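Local coordinates for protein antitoxin RnlB (Escherichia coli, PDB 6Y2P) that inhibits the endonuclease activity of its cognate toxin RnlA as the labile antitoxin of a type II toxin-antitoxin system, at residues L49-C54 with N61-L66. Residues are numbered along the deposited sequence; the frame is centred on the assembly and turned at random.
Sequences LFDLLC and NRFVTL
F50 and L66 meet on one face of the sheet, their side chains crossing at about a right angle. CD1 of L66 comes obliquely to the F50 ring, 3.4 Å from CD1 of F50. With CG of F50 anti to its carbonyl carbon (chi1 -81°), the ring edge is turned to the V64 carbonyl oxygen, which lies near the ring plane. Just past the strand end, L52 CD1 packs on V64 CG2. On the other face, L49 CD1 lies at the edge of the F63 ring, 4.2 Å from F63 CB. F63 also packs on L91 and L94 of helix 88-99.

Two backbone bonds tie the pair F50-V64: F50 N to V64 O at 2.8 Å, and V64 N back to F50 O. A third runs from L52 N to R62 O at 2.7 Å, just beyond the strand ends.

R62 forms the polar edge. Its chain is extended from CG to NE, and it grips D51 side-on. R62 NE reaches D51 OD1 at 3.0 Å. R62 NH2 reaches D51 OD2 at 3.2 Å. Both nitrogens come from above the carboxylate plane, which is turned 25° from that of the guanidinium. L53 CB lies over one face of the guanidinium and F63 CZ over the opposite face, both offset toward its rim. D51 OD1 also accepts from L53 N at 2.9 Å, on the opposite face of the carboxylate from NE. This second bond closes an Asx turn and helps fix the carboxylate where helix 53-56 starts. The whole is an antiparallel strand pair, 46-51 with 63-69, inside a mixed five-stranded sheet, with a salt bridge at the strand-to-helix turn.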
loop_
_atom_site.group_PDB
_atom_site.type_symbol
_atom_site.label_atom_id
_atom_site.label_comp_id
_atom_site.label_asym_id
_atom_site.label_seq_id
_atom_site.Cartn_x
_atom_site.Cartn_y
_atom_site.Cartn_z
ATOM N N LEU C 49 -8.356 30.158 -18.140
ATOM C CA LEU C 49 -8.814 28.958 -17.457
ATOM C C LEU C 49 -8.537 27.724 -18.316
ATOM O O LEU C 49 -8.874 27.701 -19.503
ATOM C CB LEU C 49 -10.303 29.075 -17.151
ATOM C CG LEU C 49 -10.945 27.788 -16.642
ATOM C CD1 LEU C 49 -10.257 27.404 -15.364
ATOM C CD2 LEU C 49 -12.462 28.007 -16.447
ATOM N N PHE C 50 -7.941 26.701 -17.710
ATOM C CA PHE C 50 -7.668 25.403 -18.318
ATOM C C PHE C 50 -8.556 24.355 -17.650
ATOM O O PHE C 50 -8.552 24.232 -16.410
ATOM C CB PHE C 50 -6.204 24.974 -18.115
ATOM C CG PHE C 50 -5.234 25.590 -19.064
ATOM C CD1 PHE C 50 -4.646 26.811 -18.773
ATOM C CD2 PHE C 50 -4.867 24.930 -20.222
ATOM C CE1 PHE C 50 -3.733 27.378 -19.637
ATOM C CE2 PHE C 50 -3.958 25.487 -21.111
ATOM C CZ PHE C 50 -3.393 26.716 -20.823
ATOM N N ASP C 51 -9.284 23.589 -18.461
ATOM C CA ASP C 51 -9.985 22.387 -18.004
ATOM C C ASP C 51 -9.162 21.145 -18.370
ATOM O O ASP C 51 -9.014 20.816 -19.548
ATOM C CB ASP C 51 -11.379 22.311 -18.625
ATOM C CG ASP C 51 -12.099 21.015 -18.295
ATOM O OD1 ASP C 51 -11.556 20.189 -17.518
ATOM O OD2 ASP C 51 -13.225 20.835 -18.777
ATOM N N LEU C 52 -8.636 20.434 -17.376
ATOM C CA LEU C 52 -7.747 19.323 -17.689
ATOM C C LEU C 52 -8.401 17.953 -17.524
ATOM O O LEU C 52 -7.677 16.935 -17.416
ATOM C CB LEU C 52 -6.488 19.421 -16.834
ATOM C CG LEU C 52 -5.804 20.798 -16.753
ATOM C CD1 LEU C 52 -4.655 20.803 -15.724
ATOM C CD2 LEU C 52 -5.248 21.201 -18.108
ATOM N N LEU C 53 -9.742 17.893 -17.600
ATOM C CA LEU C 53 -10.480 16.672 -17.257
ATOM C C LEU C 53 -9.930 15.440 -17.976
ATOM O O LEU C 53 -9.691 14.399 -17.349
ATOM C CB LEU C 53 -11.961 16.836 -17.583
ATOM C CG LEU C 53 -12.733 15.516 -17.453
ATOM C CD1 LEU C 53 -12.805 15.181 -15.992
ATOM C CD2 LEU C 53 -14.125 15.504 -18.095
ATOM N N CYS C 54 -9.675 15.545 -19.285
ATOM C CA CYS C 54 -9.262 14.343 -19.997
ATOM C C CYS C 54 -7.814 13.951 -19.712
ATOM O O CYS C 54 -7.455 12.779 -19.886
ATOM C CB CYS C 54 -9.393 14.556 -21.511
ATOM S SG CYS C 54 -11.118 14.723 -22.131
ATOM N N ASN C 61 -7.706 19.085 -8.853
ATOM C CA ASN C 61 -6.931 19.996 -9.699
ATOM C C ASN C 61 -7.305 19.829 -11.172
ATOM O O ASN C 61 -6.451 19.849 -12.064
ATOM C CB ASN C 61 -5.428 19.804 -9.496
ATOM C CG ASN C 61 -4.947 18.453 -9.968
ATOM O OD1 ASN C 61 -5.754 17.546 -10.240
ATOM N ND2 ASN C 61 -3.618 18.294 -10.051
ATOM N N ARG C 62 -8.593 19.636 -11.445
ATOM C CA ARG C 62 -9.013 19.529 -12.834
ATOM C C ARG C 62 -9.006 20.891 -13.516
ATOM O O ARG C 62 -8.635 20.986 -14.690
ATOM C CB ARG C 62 -10.397 18.884 -12.913
ATOM C CG ARG C 62 -11.318 19.543 -13.892
ATOM C CD ARG C 62 -12.510 18.709 -14.147
ATOM N NE ARG C 62 -13.276 19.253 -15.269
ATOM C CZ ARG C 62 -14.553 18.975 -15.501
ATOM N NH1 ARG C 62 -15.203 18.152 -14.697
ATOM N NH2 ARG C 62 -15.158 19.508 -16.545
ATOM N N PHE C 63 -9.336 21.948 -12.784
ATOM C CA PHE C 63 -9.407 23.299 -13.321
ATOM C C PHE C 63 -8.270 24.151 -12.771
ATOM O O PHE C 63 -8.097 24.253 -11.552
ATOM C CB PHE C 63 -10.726 23.959 -12.952
ATOM C CG PHE C 63 -11.936 23.302 -13.536
ATOM C CD1 PHE C 63 -12.407 23.667 -14.797
ATOM C CD2 PHE C 63 -12.661 22.370 -12.797
ATOM C CE1 PHE C 63 -13.574 23.092 -15.311
ATOM C CE2 PHE C 63 -13.804 21.784 -13.312
ATOM C CZ PHE C 63 -14.257 22.139 -14.566
ATOM N N VAL C 64 -7.528 24.797 -13.662
ATOM C CA VAL C 64 -6.378 25.604 -13.265
ATOM C C VAL C 64 -6.367 26.906 -14.050
ATOM O O VAL C 64 -6.566 26.895 -15.270
ATOM C CB VAL C 64 -5.072 24.820 -13.505
ATOM C CG1 VAL C 64 -3.868 25.708 -13.335
ATOM C CG2 VAL C 64 -4.995 23.645 -12.565
ATOM N N THR C 65 -6.112 28.024 -13.366
ATOM C CA THR C 65 -5.877 29.317 -14.007
ATOM C C THR C 65 -4.394 29.626 -14.140
ATOM O O THR C 65 -3.572 29.208 -13.331
ATOM C CB THR C 65 -6.497 30.488 -13.256
ATOM O OG1 THR C 65 -5.944 30.550 -11.918
ATOM C CG2 THR C 65 -7.978 30.359 -13.182
ATOM N N LEU C 66 -4.067 30.344 -15.206
ATOM C CA LEU C 66 -2.743 30.932 -15.367
ATOM C C LEU C 66 -2.883 32.318 -15.980
ATOM O O LEU C 66 -3.749 32.555 -16.832
ATOM C CB LEU C 66 -1.829 30.076 -16.247
ATOM C CG LEU C 66 -1.545 28.677 -15.715
ATOM C CD1 LEU C 66 -2.455 27.705 -16.397
ATOM C CD2 LEU C 66 -0.109 28.324 -15.929
#